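Local structure of putative translation initiation inhibitor (Salmonella typhimurium, 3GTZ) at residues A[43-48]-A[108-113]; A[63-68]-A[90-95]. The protein is of unknown function but is a putative translation initiation inhibitor of the RutC (YjgF-like) family. All blocks are in the same frame, centred on the assembly; numbering follows the deposited sequence.

Interaction 1: residues A[43-48]-A[108-113]; sequences NTLAQI and VEIKIV
Thr44 OG1, placed beside the backbone N (chi1 -49°), is hydrogen-bonded to the carbonyl oxygen of Gln40 one turn earlier in the helix, while CB of the same residue touches Ile110 CD1 at 4.2 Å. The carbonyl of Thr44 is engaged within the helix too: its O accepts the amide of Ile48, with O and N 3.1 Å apart. No hydrogen bond crosses to strand 108-113; the contact is made by carbon atoms. Ile110 is the residue that meets all three helix side chains. Its CD1 also reaches Leu45 CD2, at 4.0 Å, the two side chains crossing at about a right angle. On its other branch, Ile110 CG2 lies 3.9 Å from Ile48 CD1, again in a perpendicular crossing. This is a helix laid on one face of a beta-sheet, the layered alpha/beta arrangement of YjgF-like proteins; the axes of 43-48 and 108-113 run 26° apart and approach to 9.3 Å. Positions 44, 45 and 48 of the helix oppose alternate strand residues, while Glu109 and Lys111 leave by the other face and pack on Cys95 and Asp64 of a second subunit. Ile48 is extended (chi2 175°), which carries CD1 far enough from the helix to meet Ile112 tip to tip as well, 3.6 Å from Ile112 CG1. That methyl therefore sits against two strand isoleucines at once. Beyond the pair, Ile48 also touches Tyr26 of strand 23-28, and Ile112 packs on Ile62 of strand 62-69.

Interaction 2: residues A[63-68]-A[90-95]; sequences LDATIF and HAPVRC
Ala65 joins the two strands through both of its backbone polar atoms: its N gives a hydrogen bond to Val93 O (2.9 Å), and its O accepts a weak one from Cys95 N. Val93 N to Leu63 O and Ile67 N to Cys95 O, the latter 2.8 Å and nearly straight at 167°, complete this parallel ladder of a beta-alpha-beta unit whose connecting helix is 75-85. The packing is close along this ladder and where Pro92 CB rests 3.2 Å from Leu63 O. Leu63 and Asp64 together face Val113, a classic beta bulge on the other edge of the strand. Asp64, Val93, Thr66 and Cys95 share one face of the sheet. There Thr66 CG2 and Cys95 SG make an ordinary van der Waals contact at 3.9 Å, and Asp64 OD1 lies 3.3 Å from Val93 CB, while OD2 makes a long, weak ion pair with Lys111 of the third subunit. Ala65 and Arg94 lie on the other face, covered by helix 75-85. Arg94, the one partly exposed residue touching here, makes the looser contact: bent at chi2 and chi3, it sets NH1 at van der Waals distance, 3.9 Å, from Ile67 CD1, and its guanidinium is held by Asn79 and by a cation-pi contact with Trp82. Backbone bonds thus fix the strand pairing, whereas the charged ends find polar partners in helix 75-85 and, weakly, across the trimer interface.

The centres of the two interactions lie about 10 Å apart, and both contacts reach the same mixed sheet, in which strands 108-115 and 62-69 are antiparallel neighbours. Interaction 2 is nested within the stretch of chain closed by interaction 1: helix 37-54 leads into strand 62-69, helix 75-85 crosses to strand 93-98, and strand 108-115 returns to the middle of the sheet. The two contacts meet directly, with probable hydrogen bonds of 2.9 Å from Lys111 N to Thr66 O and from Leu63 N to Val113 O, while Ile112 CD1 packs 3.5 Å from Ala65 CB. A continuous sheet thereby links the core under helix 37-54 to strand 93-98, outermost within this chain; interaction 2 and the strand of interaction 1 border other subunits.

Interaction 1: residues A[43-48]-A[108-113]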
loop_
_atom_site.group_PDB
_atom_site.type_symbol
_atom_site.label_atom_id
_atom_site.label_comp_id
_atom_site.label_asym_id
_atom_site.label_seq_id
_atom_site.Cartn_x
_atom_site.Cartn_y
_atom_site.Cartn_z
ATOM N N ASN A 43 -12.702 7.806 15.475
ATOM C CA ASN A 43 -13.841 7.949 14.578
ATOM C C ASN A 43 -13.616 7.155 13.289
ATOM O O ASN A 43 -14.539 6.538 12.777
ATOM C CB ASN A 43 -14.014 9.428 14.283
ATOM C CG ASN A 43 -15.389 9.794 13.745
ATOM O OD1 ASN A 43 -15.950 9.134 12.912
ATOM N ND2 ASN A 43 -15.904 10.936 14.216
ATOM N N THR A 44 -12.389 7.146 12.783
ATOM C CA THR A 44 -12.132 6.444 11.557
ATOM C C THR A 44 -12.168 4.954 11.769
ATOM O O THR A 44 -12.655 4.233 10.911
ATOM C CB THR A 44 -10.832 6.857 10.878
ATOM O OG1 THR A 44 -10.788 8.273 10.820
ATOM C CG2 THR A 44 -10.771 6.311 9.435
ATOM N N LEU A 45 -11.698 4.488 12.915
ATOM C CA LEU A 45 -11.806 3.078 13.235
ATOM C C LEU A 45 -13.263 2.664 13.386
ATOM O O LEU A 45 -13.613 1.561 13.010
ATOM C CB LEU A 45 -11.025 2.787 14.478
ATOM C CG LEU A 45 -9.511 2.968 14.326
ATOM C CD1 LEU A 45 -8.871 2.833 15.692
ATOM C CD2 LEU A 45 -8.967 1.923 13.410
ATOM N N ALA A 46 -14.112 3.547 13.929
ATOM C CA ALA A 46 -15.588 3.299 13.987
ATOM C C ALA A 46 -16.218 3.185 12.620
ATOM O O ALA A 46 -17.076 2.322 12.446
ATOM C CB ALA A 46 -16.338 4.348 14.807
ATOM N N GLN A 47 -15.793 4.008 11.650
ATOM C CA GLN A 47 -16.293 3.901 10.241
ATOM C C GLN A 47 -15.899 2.581 9.576
ATOM O O GLN A 47 -16.701 1.962 8.871
ATOM C CB GLN A 47 -15.753 4.990 9.336
ATOM C CG GLN A 47 -16.235 6.412 9.603
ATOM C CD GLN A 47 -15.380 7.462 8.801
ATOM O OE1 GLN A 47 -15.308 7.414 7.554
ATOM N NE2 GLN A 47 -14.691 8.362 9.536
ATOM N N ILE A 48 -14.652 2.190 9.786
ATOM C CA ILE A 48 -14.134 0.944 9.297
ATOM C C ILE A 48 -14.992 -0.235 9.781
ATOM O O ILE A 48 -15.463 -1.029 8.950
ATOM C CB ILE A 48 -12.677 0.743 9.688
ATOM C CG1 ILE A 48 -11.789 1.735 8.923
ATOM C CG2 ILE A 48 -12.278 -0.699 9.396
ATOM C CD1 ILE A 48 -10.331 1.707 9.330
ATOM N N VAL A 108 -5.098 12.159 10.194
ATOM C CA VAL A 108 -4.921 10.712 10.008
ATOM C C VAL A 108 -5.738 10.222 8.810
ATOM O O VAL A 108 -6.738 10.837 8.428
ATOM C CB VAL A 108 -5.323 9.941 11.277
ATOM C CG1 VAL A 108 -6.742 10.270 11.666
ATOM C CG2 VAL A 108 -5.178 8.480 11.081
ATOM N N GLU A 109 -5.284 9.119 8.223
ATOM C CA GLU A 109 -6.015 8.400 7.195
ATOM C C GLU A 109 -5.612 6.917 7.326
ATOM O O GLU A 109 -4.498 6.616 7.781
ATOM C CB GLU A 109 -5.602 8.997 5.872
ATOM C CG GLU A 109 -6.264 8.530 4.642
ATOM C CD GLU A 109 -5.941 9.478 3.469
ATOM O OE1 GLU A 109 -5.508 8.977 2.397
ATOM O OE2 GLU A 109 -6.074 10.719 3.650
ATOM N N ILE A 110 -6.499 5.986 6.996
ATOM C CA ILE A 110 -6.226 4.572 7.318
ATOM C C ILE A 110 -6.674 3.614 6.211
ATOM O O ILE A 110 -7.863 3.504 5.932
ATOM C CB ILE A 110 -6.920 4.144 8.637
ATOM C CG1 ILE A 110 -6.515 5.050 9.819
ATOM C CG2 ILE A 110 -6.576 2.710 8.949
ATOM C CD1 ILE A 110 -7.186 4.695 11.145
ATOM N N LYS A 111 -5.736 2.930 5.576
ATOM C CA LYS A 111 -6.101 2.004 4.524
ATOM C C LYS A 111 -6.084 0.589 5.091
ATOM O O LYS A 111 -5.218 0.207 5.871
ATOM C CB LYS A 111 -5.217 2.220 3.250
ATOM C CG LYS A 111 -4.364 1.090 2.806
ATOM C CD LYS A 111 -3.595 1.390 1.465
ATOM C CE LYS A 111 -3.526 0.110 0.534
ATOM N NZ LYS A 111 -3.154 -1.245 1.218
ATOM N N ILE A 112 -7.044 -0.182 4.641
ATOM C CA ILE A 112 -7.449 -1.465 5.221
ATOM C C ILE A 112 -7.612 -2.452 4.087
ATOM O O ILE A 112 -8.247 -2.127 3.093
ATOM C CB ILE A 112 -8.795 -1.221 5.918
ATOM C CG1 ILE A 112 -8.528 -0.548 7.260
ATOM C CG2 ILE A 112 -9.656 -2.427 6.030
ATOM C CD1 ILE A 112 -7.473 -1.186 8.037
ATOM N N VAL A 113 -6.966 -3.607 4.192
ATOM C CA VAL A 113 -7.348 -4.792 3.421
ATOM C C VAL A 113 -7.891 -5.803 4.427
ATOM O O VAL A 113 -7.262 -6.017 5.436
ATOM C CB VAL A 113 -6.145 -5.444 2.735
ATOM C CG1 VAL A 113 -6.604 -6.482 1.745
ATOM C CG2 VAL A 113 -5.260 -4.405 2.058
#

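Interaction 2: residues A[63-68]-A[90-95]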
loop_
_atom_site.group_PDB
_atom_site.type_symbol
_atom_site.label_atom_id
_atom_site.label_comp_id
_atom_site.label_asym_id
_atom_site.label_seq_id
_atom_site.Cartn_x
_atom_site.Cartn_y
_atom_site.Cartn_z
ATOM N N LEU A 63 -6.817 -7.729 7.692
ATOM C CA LEU A 63 -5.567 -8.406 7.388
ATOM C C LEU A 63 -4.367 -7.493 7.531
ATOM O O LEU A 63 -3.391 -7.860 8.158
ATOM C CB LEU A 63 -5.625 -8.973 5.981
ATOM C CG LEU A 63 -6.809 -9.888 5.695
ATOM C CD1 LEU A 63 -6.903 -10.147 4.193
ATOM C CD2 LEU A 63 -6.610 -11.170 6.460
ATOM N N ASP A 64 -4.453 -6.298 6.970
ATOM C CA ASP A 64 -3.343 -5.351 6.969
ATOM C C ASP A 64 -3.848 -3.922 7.079
ATOM O O ASP A 64 -4.829 -3.598 6.472
ATOM C CB ASP A 64 -2.561 -5.502 5.682
ATOM C CG ASP A 64 -1.311 -4.660 5.672
ATOM O OD1 ASP A 64 -0.337 -4.991 6.367
ATOM O OD2 ASP A 64 -1.310 -3.637 4.996
ATOM N N ALA A 65 -3.179 -3.074 7.851
ATOM C CA ALA A 65 -3.594 -1.667 8.019
ATOM C C ALA A 65 -2.392 -0.740 7.900
ATOM O O ALA A 65 -1.348 -0.984 8.473
ATOM C CB ALA A 65 -4.290 -1.447 9.370
ATOM N N THR A 66 -2.539 0.323 7.141
ATOM C CA THR A 66 -1.504 1.313 7.007
ATOM C C THR A 66 -2.105 2.624 7.426
ATOM O O THR A 66 -3.123 3.031 6.899
ATOM C CB THR A 66 -1.017 1.384 5.580
ATOM O OG1 THR A 66 -0.710 0.049 5.145
ATOM C CG2 THR A 66 0.242 2.266 5.448
ATOM N N ILE A 67 -1.489 3.251 8.420
ATOM C CA ILE A 67 -1.948 4.502 8.995
ATOM C C ILE A 67 -1.014 5.617 8.533
ATOM O O ILE A 67 0.184 5.546 8.744
ATOM C CB ILE A 67 -1.922 4.412 10.530
ATOM C CG1 ILE A 67 -2.775 3.224 11.002
ATOM C CG2 ILE A 67 -2.450 5.654 11.148
ATOM C CD1 ILE A 67 -2.950 3.156 12.537
ATOM N N PHE A 68 -1.567 6.626 7.873
ATOM C CA PHE A 68 -0.809 7.798 7.466
ATOM C C PHE A 68 -1.189 8.941 8.387
ATOM O O PHE A 68 -2.349 9.240 8.556
ATOM C CB PHE A 68 -1.112 8.170 6.031
ATOM C CG PHE A 68 -0.668 7.149 5.023
ATOM C CD1 PHE A 68 0.635 7.096 4.615
ATOM C CD2 PHE A 68 -1.573 6.243 4.478
ATOM C CE1 PHE A 68 1.063 6.151 3.670
ATOM C CE2 PHE A 68 -1.166 5.292 3.527
ATOM C CZ PHE A 68 0.158 5.246 3.123
ATOM N N HIS A 90 -6.303 -10.819 17.509
ATOM C CA HIS A 90 -6.918 -10.831 16.182
ATOM C C HIS A 90 -6.565 -9.547 15.402
ATOM O O HIS A 90 -7.292 -9.111 14.533
ATOM C CB HIS A 90 -8.428 -11.009 16.320
ATOM C CG HIS A 90 -8.815 -12.326 16.892
ATOM N ND1 HIS A 90 -9.013 -13.447 16.112
ATOM C CD2 HIS A 90 -8.984 -12.728 18.176
ATOM C CE1 HIS A 90 -9.314 -14.471 16.888
ATOM N NE2 HIS A 90 -9.311 -14.061 18.144
ATOM N N ALA A 91 -5.428 -8.968 15.733
ATOM C CA ALA A 91 -4.979 -7.723 15.144
ATOM C C ALA A 91 -4.314 -7.952 13.753
ATOM O O ALA A 91 -3.627 -8.947 13.527
ATOM C CB ALA A 91 -3.980 -7.063 16.092
ATOM N N PRO A 92 -4.450 -6.994 12.843
ATOM C CA PRO A 92 -3.766 -7.138 11.570
ATOM C C PRO A 92 -2.289 -6.740 11.642
ATOM O O PRO A 92 -1.825 -6.241 12.677
ATOM C CB PRO A 92 -4.520 -6.175 10.690
ATOM C CG PRO A 92 -4.916 -5.080 11.631
ATOM C CD PRO A 92 -5.175 -5.724 12.953
ATOM N N VAL A 93 -1.551 -6.979 10.559
ATOM C CA VAL A 93 -0.255 -6.326 10.349
ATOM C C VAL A 93 -0.511 -4.835 10.309
ATOM O O VAL A 93 -1.497 -4.378 9.770
ATOM C CB VAL A 93 0.454 -6.781 9.043
ATOM C CG1 VAL A 93 1.784 -6.048 8.853
ATOM C CG2 VAL A 93 0.719 -8.257 9.085
ATOM N N ARG A 94 0.351 -4.077 10.952
ATOM C CA ARG A 94 0.143 -2.653 11.091
ATOM C C ARG A 94 1.399 -1.936 10.717
ATOM O O ARG A 94 2.507 -2.420 10.921
ATOM C CB ARG A 94 -0.255 -2.274 12.524
ATOM C CG ARG A 94 -0.238 -0.760 12.761
ATOM C CD ARG A 94 -1.249 -0.328 13.738
ATOM N NE ARG A 94 -0.731 -0.271 15.087
ATOM C CZ ARG A 94 -0.247 0.819 15.665
ATOM N NH1 ARG A 94 -0.177 1.960 15.012
ATOM N NH2 ARG A 94 0.204 0.753 16.915
ATOM N N CYS A 95 1.210 -0.742 10.208
ATOM C CA CYS A 95 2.285 0.001 9.673
ATOM C C CYS A 95 1.853 1.482 9.711
ATOM O O CYS A 95 0.804 1.848 9.165
ATOM C CB CYS A 95 2.479 -0.565 8.274
ATOM S SG CYS A 95 3.228 0.478 7.188
#